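Local structure of phosphatase YwpJ (Bacillus subtilis, 1NRW) at residues 8-13 with 238-243; 254-259 with 266-271. The protein removes phosphate from phosphorylated five- and six-carbon sugars and nucleoside monophosphates in vitro, using magnesium as cofactor. All coordinates share one frame; numbering follows the deposited sequence.

Interaction 1: residues 8-13 with 238-243; sequences AIDLDG and VGDSLN. With CA (calcium ion), chain D; PO4 (phosphate ion), chain B.
The catalytic metal site of the HAD phosphatases is built here from Asp-10 and Asp-12 of the DxD motif and from Asp-240 and Ser-241 in the loop that follows strand 235-239. A calcium ion occupies the place where magnesium probably sits in the working enzyme. It takes one oxygen from each side chain of Asp-10 (OD2, 2.4 Å), Asp-240 (OD1, 2.5 Å) and Ser-241 (OG), together with the backbone O of Asp-12; phosphate O1 and a water complete six ligands. That water also donates to Asp-240 OD2, and Thr-14 OG1 is hydrogen-bonded to Asp-240 OD1. With CG anti to the backbone N (chi1 -176°), Asp-10 turns OD2 to the metal and OD1 to the phosphate, 3.4 Å from P, consistent with its assignment as nucleophile; Lys-217 forms a salt bridge with OD1. Asp-12 N donates to phosphate O4 at 3.2 Å, and its carboxylate OD2 comes within 2.6 Å of the same oxygen while paired with Arg-46. Were Asp-12 an alanine, Arg-46 would probably lose its carboxylate mate and phosphate O4 its close side-chain neighbour. Gly-13, at positive phi, fits close to Asp-240, where a side chain would collide with OD2. Leading into the site, the parallel strands are joined by Val-238 N to Ala-8 O (3.0 Å) and Asp-10 N to Val-238 O (3.1 Å), while Ile-9 CG2 lies beside Val-238 CG1 at 3.9 Å. Helix 279-286 covers Ile-9 and Val-238, Leu-221 of helix 217-227 touches Ala-8, and strands 39-43 and 253-256 continue the sheet beyond strands 6-10 and 235-239.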
ATOM      1  N   ALA A   8     -10.912  -0.138   7.670  1.00 13.73           N
ATOM      2  CA  ALA A   8      -9.594  -0.137   7.031  1.00 13.14           C
ATOM      3  C   ALA A   8      -9.713   0.608   5.703  1.00 14.28           C
ATOM      4  O   ALA A   8     -10.591   0.307   4.892  1.00 13.58           O
ATOM      5  CB  ALA A   8      -9.127  -1.570   6.799  1.00 14.32           C
ATOM      6  N   ILE A   9      -8.815   1.564   5.478  1.00 11.50           N
ATOM      7  CA  ILE A   9      -8.863   2.391   4.270  1.00 12.16           C
ATOM      8  C   ILE A   9      -7.548   2.400   3.493  1.00 11.03           C
ATOM      9  O   ILE A   9      -6.513   2.774   4.033  1.00 12.57           O
ATOM     10  CB  ILE A   9      -9.201   3.858   4.650  1.00 11.16           C
ATOM     11  CG1 ILE A   9     -10.447   3.885   5.537  1.00 13.00           C
ATOM     12  CG2 ILE A   9      -9.423   4.702   3.395  1.00 12.64           C
ATOM     13  CD1 ILE A   9     -10.782   5.267   6.087  1.00 14.15           C
ATOM     14  N   ASP A  10      -7.600   1.994   2.230  1.00 11.29           N
ATOM     15  CA  ASP A  10      -6.415   1.988   1.375  1.00 11.23           C
ATOM     16  C   ASP A  10      -5.978   3.442   1.164  1.00 12.39           C
ATOM     17  O   ASP A  10      -6.797   4.360   1.238  1.00 12.86           O
ATOM     18  CB  ASP A  10      -6.762   1.310   0.048  1.00 11.13           C
ATOM     19  CG  ASP A  10      -5.573   1.160  -0.872  1.00 13.52           C
ATOM     20  OD1 ASP A  10      -4.406   1.260  -0.429  1.00 13.24           O
ATOM     21  OD2 ASP A  10      -5.825   0.917  -2.063  1.00 12.93           O
ATOM     22  N   LEU A  11      -4.689   3.655   0.914  1.00 12.21           N
ATOM     23  CA  LEU A  11      -4.167   5.009   0.732  1.00 11.82           C
ATOM     24  C   LEU A  11      -4.279   5.482  -0.717  1.00 12.50           C
ATOM     25  O   LEU A  11      -5.180   6.249  -1.054  1.00 13.23           O
ATOM     26  CB  LEU A  11      -2.709   5.062   1.196  1.00 11.12           C
ATOM     27  CG  LEU A  11      -1.984   6.411   1.123  1.00 12.98           C
ATOM     28  CD1 LEU A  11      -2.524   7.388   2.159  1.00 14.82           C
ATOM     29  CD2 LEU A  11      -0.496   6.162   1.348  1.00 13.06           C
ATOM     30  N   ASP A  12      -3.373   5.023  -1.578  1.00 11.22           N
ATOM     31  CA  ASP A  12      -3.402   5.420  -2.990  1.00 11.77           C
ATOM     32  C   ASP A  12      -4.698   4.990  -3.679  1.00 11.02           C
ATOM     33  O   ASP A  12      -5.220   3.921  -3.402  1.00 13.67           O
ATOM     34  CB  ASP A  12      -2.215   4.799  -3.730  1.00 13.81           C
ATOM     35  CG  ASP A  12      -0.894   5.390  -3.295  1.00 18.10           C
ATOM     36  OD1 ASP A  12      -0.520   6.453  -3.826  1.00 20.64           O
ATOM     37  OD2 ASP A  12      -0.239   4.806  -2.410  1.00 20.46           O
ATOM     38  N   GLY A  13      -5.221   5.837  -4.562  1.00 10.57           N
ATOM     39  CA  GLY A  13      -6.431   5.509  -5.301  1.00 10.51           C
ATOM     40  C   GLY A  13      -7.698   5.336  -4.486  1.00 12.12           C
ATOM     41  O   GLY A  13      -8.757   5.018  -5.033  1.00 12.73           O
ATOM     42  N   VAL A 238     -12.027  -0.747   2.496  1.00 12.92           N
ATOM     43  CA  VAL A 238     -12.295  -0.141   1.197  1.00 12.53           C
ATOM     44  C   VAL A 238     -10.992   0.034   0.417  1.00 12.89           C
ATOM     45  O   VAL A 238      -9.958   0.372   0.994  1.00 12.30           O
ATOM     46  CB  VAL A 238     -13.016   1.231   1.382  1.00 12.39           C
ATOM     47  CG1 VAL A 238     -12.152   2.187   2.202  1.00 14.55           C
ATOM     48  CG2 VAL A 238     -13.354   1.832   0.040  1.00 11.22           C
ATOM     49  N   GLY A 239     -11.043  -0.221  -0.889  1.00 13.20           N
ATOM     50  CA  GLY A 239      -9.853  -0.089  -1.720  1.00 12.81           C
ATOM     51  C   GLY A 239     -10.173  -0.122  -3.205  1.00 13.78           C
ATOM     52  O   GLY A 239     -11.318  -0.380  -3.587  1.00 13.70           O
ATOM     53  N   ASP A 240      -9.163   0.121  -4.044  1.00 14.30           N
ATOM     54  CA  ASP A 240      -9.345   0.133  -5.496  1.00 14.40           C
ATOM     55  C   ASP A 240      -8.425  -0.835  -6.231  1.00 14.39           C
ATOM     56  O   ASP A 240      -8.744  -1.286  -7.327  1.00 14.72           O
ATOM     57  CB  ASP A 240      -9.057   1.531  -6.055  1.00 14.83           C
ATOM     58  CG  ASP A 240      -7.596   1.925  -5.903  1.00 16.26           C
ATOM     59  OD1 ASP A 240      -7.100   1.808  -4.774  1.00 14.77           O
ATOM     60  OD2 ASP A 240      -6.944   2.342  -6.892  1.00 14.37           O
ATOM     61  N   SER A 241      -7.285  -1.145  -5.623  1.00 15.45           N
ATOM     62  CA  SER A 241      -6.281  -1.984  -6.263  1.00 15.07           C
ATOM     63  C   SER A 241      -6.186  -3.451  -5.845  1.00 15.14           C
ATOM     64  O   SER A 241      -6.708  -3.866  -4.814  1.00 15.25           O
ATOM     65  CB  SER A 241      -4.924  -1.303  -6.109  1.00 14.85           C
ATOM     66  OG  SER A 241      -4.756  -0.870  -4.771  1.00 15.89           O
ATOM     67  N   LEU A 242      -5.480  -4.228  -6.661  1.00 16.88           N
ATOM     68  CA  LEU A 242      -5.338  -5.660  -6.434  1.00 17.61           C
ATOM     69  C   LEU A 242      -4.781  -6.048  -5.069  1.00 16.38           C
ATOM     70  O   LEU A 242      -5.183  -7.067  -4.512  1.00 17.86           O
ATOM     71  CB  LEU A 242      -4.484  -6.284  -7.545  1.00 20.28           C
ATOM     72  CG  LEU A 242      -4.394  -7.813  -7.536  1.00 25.42           C
ATOM     73  CD1 LEU A 242      -5.793  -8.418  -7.585  1.00 26.58           C
ATOM     74  CD2 LEU A 242      -3.549  -8.285  -8.719  1.00 27.29           C
ATOM     75  N   ASN A 243      -3.867  -5.247  -4.526  1.00 15.08           N
ATOM     76  CA  ASN A 243      -3.289  -5.548  -3.221  1.00 14.81           C
ATOM     77  C   ASN A 243      -4.288  -5.380  -2.072  1.00 15.47           C
ATOM     78  O   ASN A 243      -3.977  -5.690  -0.919  1.00 14.47           O
ATOM     79  CB  ASN A 243      -2.033  -4.691  -2.985  1.00 14.25           C
ATOM     80  CG  ASN A 243      -2.307  -3.194  -3.062  1.00 15.36           C
ATOM     81  OD1 ASN A 243      -3.205  -2.750  -3.776  1.00 15.14           O
ATOM     82  ND2 ASN A 243      -1.507  -2.405  -2.339  1.00 14.05           N
TER
HETATM   83 CA    CA D 903      -4.702   1.563  -4.107  1.00 23.44          CA
HETATM   84  P   PO4 B 900      -1.392   1.484  -1.994  1.00 14.15           P
HETATM   85  O1  PO4 B 900      -2.795   1.478  -2.451  1.00 13.14           O
HETATM   86  O2  PO4 B 900      -1.136   0.269  -1.179  1.00 14.34           O
HETATM   87  O3  PO4 B 900      -0.495   1.492  -3.176  1.00 15.64           O
HETATM   88  O4  PO4 B 900      -1.155   2.694  -1.173  1.00 11.57           O
HETATM   89  O   HOH W   1      -4.213   2.533  -6.347  1.00 14.73           O

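Interaction 2: residues 254-259 with 266-271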
ATOM      1  N   GLY A 254     -16.753  -5.580   2.497  1.00 16.91           N
ATOM      2  CA  GLY A 254     -15.721  -5.149   1.571  1.00 15.45           C
ATOM      3  C   GLY A 254     -16.293  -4.099   0.635  1.00 16.47           C
ATOM      4  O   GLY A 254     -17.322  -4.332  -0.003  1.00 15.97           O
ATOM      5  N   VAL A 255     -15.640  -2.942   0.552  1.00 13.72           N
ATOM      6  CA  VAL A 255     -16.121  -1.864  -0.309  1.00 13.42           C
ATOM      7  C   VAL A 255     -15.129  -1.538  -1.422  1.00 14.27           C
ATOM      8  O   VAL A 255     -13.930  -1.391  -1.179  1.00 15.17           O
ATOM      9  CB  VAL A 255     -16.383  -0.576   0.511  1.00 13.26           C
ATOM     10  CG1 VAL A 255     -16.988   0.502  -0.383  1.00 13.86           C
ATOM     11  CG2 VAL A 255     -17.314  -0.881   1.682  1.00 15.51           C
ATOM     12  N   ALA A 256     -15.634  -1.432  -2.647  1.00 13.53           N
ATOM     13  CA  ALA A 256     -14.790  -1.110  -3.788  1.00 14.29           C
ATOM     14  C   ALA A 256     -14.958   0.360  -4.158  1.00 13.95           C
ATOM     15  O   ALA A 256     -16.068   0.886  -4.143  1.00 15.15           O
ATOM     16  CB  ALA A 256     -15.157  -1.986  -4.974  1.00 15.37           C
HETATM   17  N   MSE A 257     -13.853   1.024  -4.476  1.00 12.59           N
HETATM   18  CA  MSE A 257     -13.902   2.425  -4.887  1.00 12.97           C
HETATM   19  C   MSE A 257     -14.518   2.487  -6.287  1.00 12.97           C
HETATM   20  O   MSE A 257     -14.495   1.497  -7.022  1.00 14.74           O
HETATM   21  CB  MSE A 257     -12.482   3.010  -4.928  1.00 14.24           C
HETATM   22  CG  MSE A 257     -11.819   3.111  -3.563  1.00 12.93           C
HETATM   23 SE   MSE A 257     -12.772   4.331  -2.411  1.00 25.28          SE
HETATM   24  CE  MSE A 257     -12.646   5.922  -3.514  1.00 12.27           C
ATOM     25  N   GLY A 258     -15.063   3.643  -6.655  1.00 14.73           N
ATOM     26  CA  GLY A 258     -15.665   3.785  -7.972  1.00 13.94           C
ATOM     27  C   GLY A 258     -14.661   3.584  -9.100  1.00 15.78           C
ATOM     28  O   GLY A 258     -15.021   3.135 -10.190  1.00 16.23           O
ATOM     29  N   ASN A 259     -13.398   3.906  -8.822  1.00 13.96           N
ATOM     30  CA  ASN A 259     -12.310   3.777  -9.791  1.00 14.23           C
ATOM     31  C   ASN A 259     -11.556   2.461  -9.624  1.00 14.72           C
ATOM     32  O   ASN A 259     -10.475   2.282 -10.187  1.00 17.20           O
ATOM     33  CB  ASN A 259     -11.323   4.939  -9.620  1.00 15.89           C
ATOM     34  CG  ASN A 259     -10.853   5.099  -8.177  1.00 14.22           C
ATOM     35  OD1 ASN A 259     -11.651   5.366  -7.281  1.00 15.25           O
ATOM     36  ND2 ASN A 259      -9.551   4.937  -7.952  1.00 13.65           N
ATOM     37  N   SER A 266     -15.841  -6.738  -8.341  1.00 21.62           N
ATOM     38  CA  SER A 266     -16.509  -8.036  -8.377  1.00 22.73           C
ATOM     39  C   SER A 266     -16.694  -8.702  -7.014  1.00 22.84           C
ATOM     40  O   SER A 266     -17.763  -9.241  -6.724  1.00 24.25           O
ATOM     41  CB  SER A 266     -15.746  -8.982  -9.307  1.00 25.36           C
ATOM     42  OG  SER A 266     -16.330 -10.272  -9.314  1.00 31.07           O
ATOM     43  N   ILE A 267     -15.666  -8.663  -6.171  1.00 21.11           N
ATOM     44  CA  ILE A 267     -15.756  -9.301  -4.859  1.00 22.28           C
ATOM     45  C   ILE A 267     -16.345  -8.418  -3.767  1.00 20.98           C
ATOM     46  O   ILE A 267     -16.624  -8.897  -2.668  1.00 21.90           O
ATOM     47  CB  ILE A 267     -14.372  -9.781  -4.375  1.00 24.41           C
ATOM     48  CG1 ILE A 267     -13.477  -8.572  -4.093  1.00 26.04           C
ATOM     49  CG2 ILE A 267     -13.740 -10.689  -5.423  1.00 26.24           C
ATOM     50  CD1 ILE A 267     -12.182  -8.915  -3.397  1.00 29.79           C
ATOM     51  N   ALA A 268     -16.535  -7.136  -4.062  1.00 19.88           N
ATOM     52  CA  ALA A 268     -17.068  -6.201  -3.074  1.00 18.01           C
ATOM     53  C   ALA A 268     -18.546  -6.393  -2.751  1.00 18.32           C
ATOM     54  O   ALA A 268     -19.324  -6.850  -3.588  1.00 17.60           O
ATOM     55  CB  ALA A 268     -16.828  -4.768  -3.537  1.00 17.50           C
ATOM     56  N   ASP A 269     -18.910  -6.035  -1.523  1.00 17.22           N
ATOM     57  CA  ASP A 269     -20.288  -6.126  -1.039  1.00 18.71           C
ATOM     58  C   ASP A 269     -20.988  -4.793  -1.297  1.00 18.88           C
ATOM     59  O   ASP A 269     -22.219  -4.707  -1.296  1.00 17.79           O
ATOM     60  CB  ASP A 269     -20.294  -6.404   0.464  1.00 20.95           C
ATOM     61  CG  ASP A 269     -19.510  -7.646   0.828  1.00 24.43           C
ATOM     62  OD1 ASP A 269     -19.946  -8.751   0.446  1.00 25.39           O
ATOM     63  OD2 ASP A 269     -18.458  -7.518   1.492  1.00 22.45           O
ATOM     64  N   ALA A 270     -20.187  -3.753  -1.501  1.00 16.33           N
ATOM     65  CA  ALA A 270     -20.698  -2.412  -1.752  1.00 15.25           C
ATOM     66  C   ALA A 270     -19.704  -1.666  -2.632  1.00 16.25           C
ATOM     67  O   ALA A 270     -18.516  -1.997  -2.656  1.00 14.74           O
ATOM     68  CB  ALA A 270     -20.895  -1.667  -0.426  1.00 14.85           C
ATOM     69  N   VAL A 271     -20.195  -0.676  -3.371  1.00 14.17           N
ATOM     70  CA  VAL A 271     -19.341   0.116  -4.247  1.00 15.92           C
ATOM     71  C   VAL A 271     -19.629   1.577  -3.962  1.00 15.51           C
ATOM     72  O   VAL A 271     -20.792   1.980  -3.860  1.00 17.18           O
ATOM     73  CB  VAL A 271     -19.625  -0.171  -5.743  1.00 16.42           C
ATOM     74  CG1 VAL A 271     -18.656   0.613  -6.624  1.00 18.42           C
ATOM     75  CG2 VAL A 271     -19.500  -1.667  -6.018  1.00 17.25           C
TER
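Asp-269 and Gly-254 grip each other twice. The backbone N of Gly-254 donates to Asp-269 OD2 at 2.8 Å, an almost straight bond (172°) taken by the carboxylate's anti lone pair; CG stands anti to the carbonyl carbon of Asp-269 (chi1 -56°), which brings the acid back beside the neighbouring strand. In return Asp-269 N donates to Gly-254 O, also at 2.8 Å, tilted from the carbonyl plane. The same oxygen accepts a longer bond from Ala-270 N (3.3 Å), this one in the plane, so two successive amides share one carbonyl. Farther along, Ala-256 N binds Ala-270 O at 2.9 Å and settles the parallel pairing. Val-255 CA and Val-271 CA add CH...O contacts to Ala-270 O and Ala-256 O. The methyls of Ala-256 and Ala-268 meet at 3.5 Å on one face, where Val-271 CG2 is a looser neighbour, and Val-255 CG2 reaches Ala-270 CB at 4.2 Å on the other. Strand 253-256, helix 262-267 and strand 270-271 form a beta-alpha-beta unit, with Ile-264 and Lys-265 of its helix against Ala-256; strand 235-239 flanks strand 253-256 on its other side, and 270-271 ends the sheet.

Overall arrangement
Interaction 1 comes first along the chain, pairing strand 6-10 with strand 235-239, and interaction 2 follows it, so the two are in series. Their centres lie 10 Å apart in one sheet of the Rossmann-like HAD core, where strands 6-10, 235-239, 253-256 and 270-271 run parallel in that order. Interaction 1 is buried near the middle of the chain; interaction 2 lies at the sheet edge, about 17 Å from the chain's centre. They touch directly: Met-257 N lies 3.0 Å from Gly-239 O, Asn-259 ND2 probably bonds Gly-13 O, and Val-238 CG2 packs on Met-257 SE. Strand 253-256 and the loop after it thus border the metal-site loops, and strand 270-271 closes that side of the sheet.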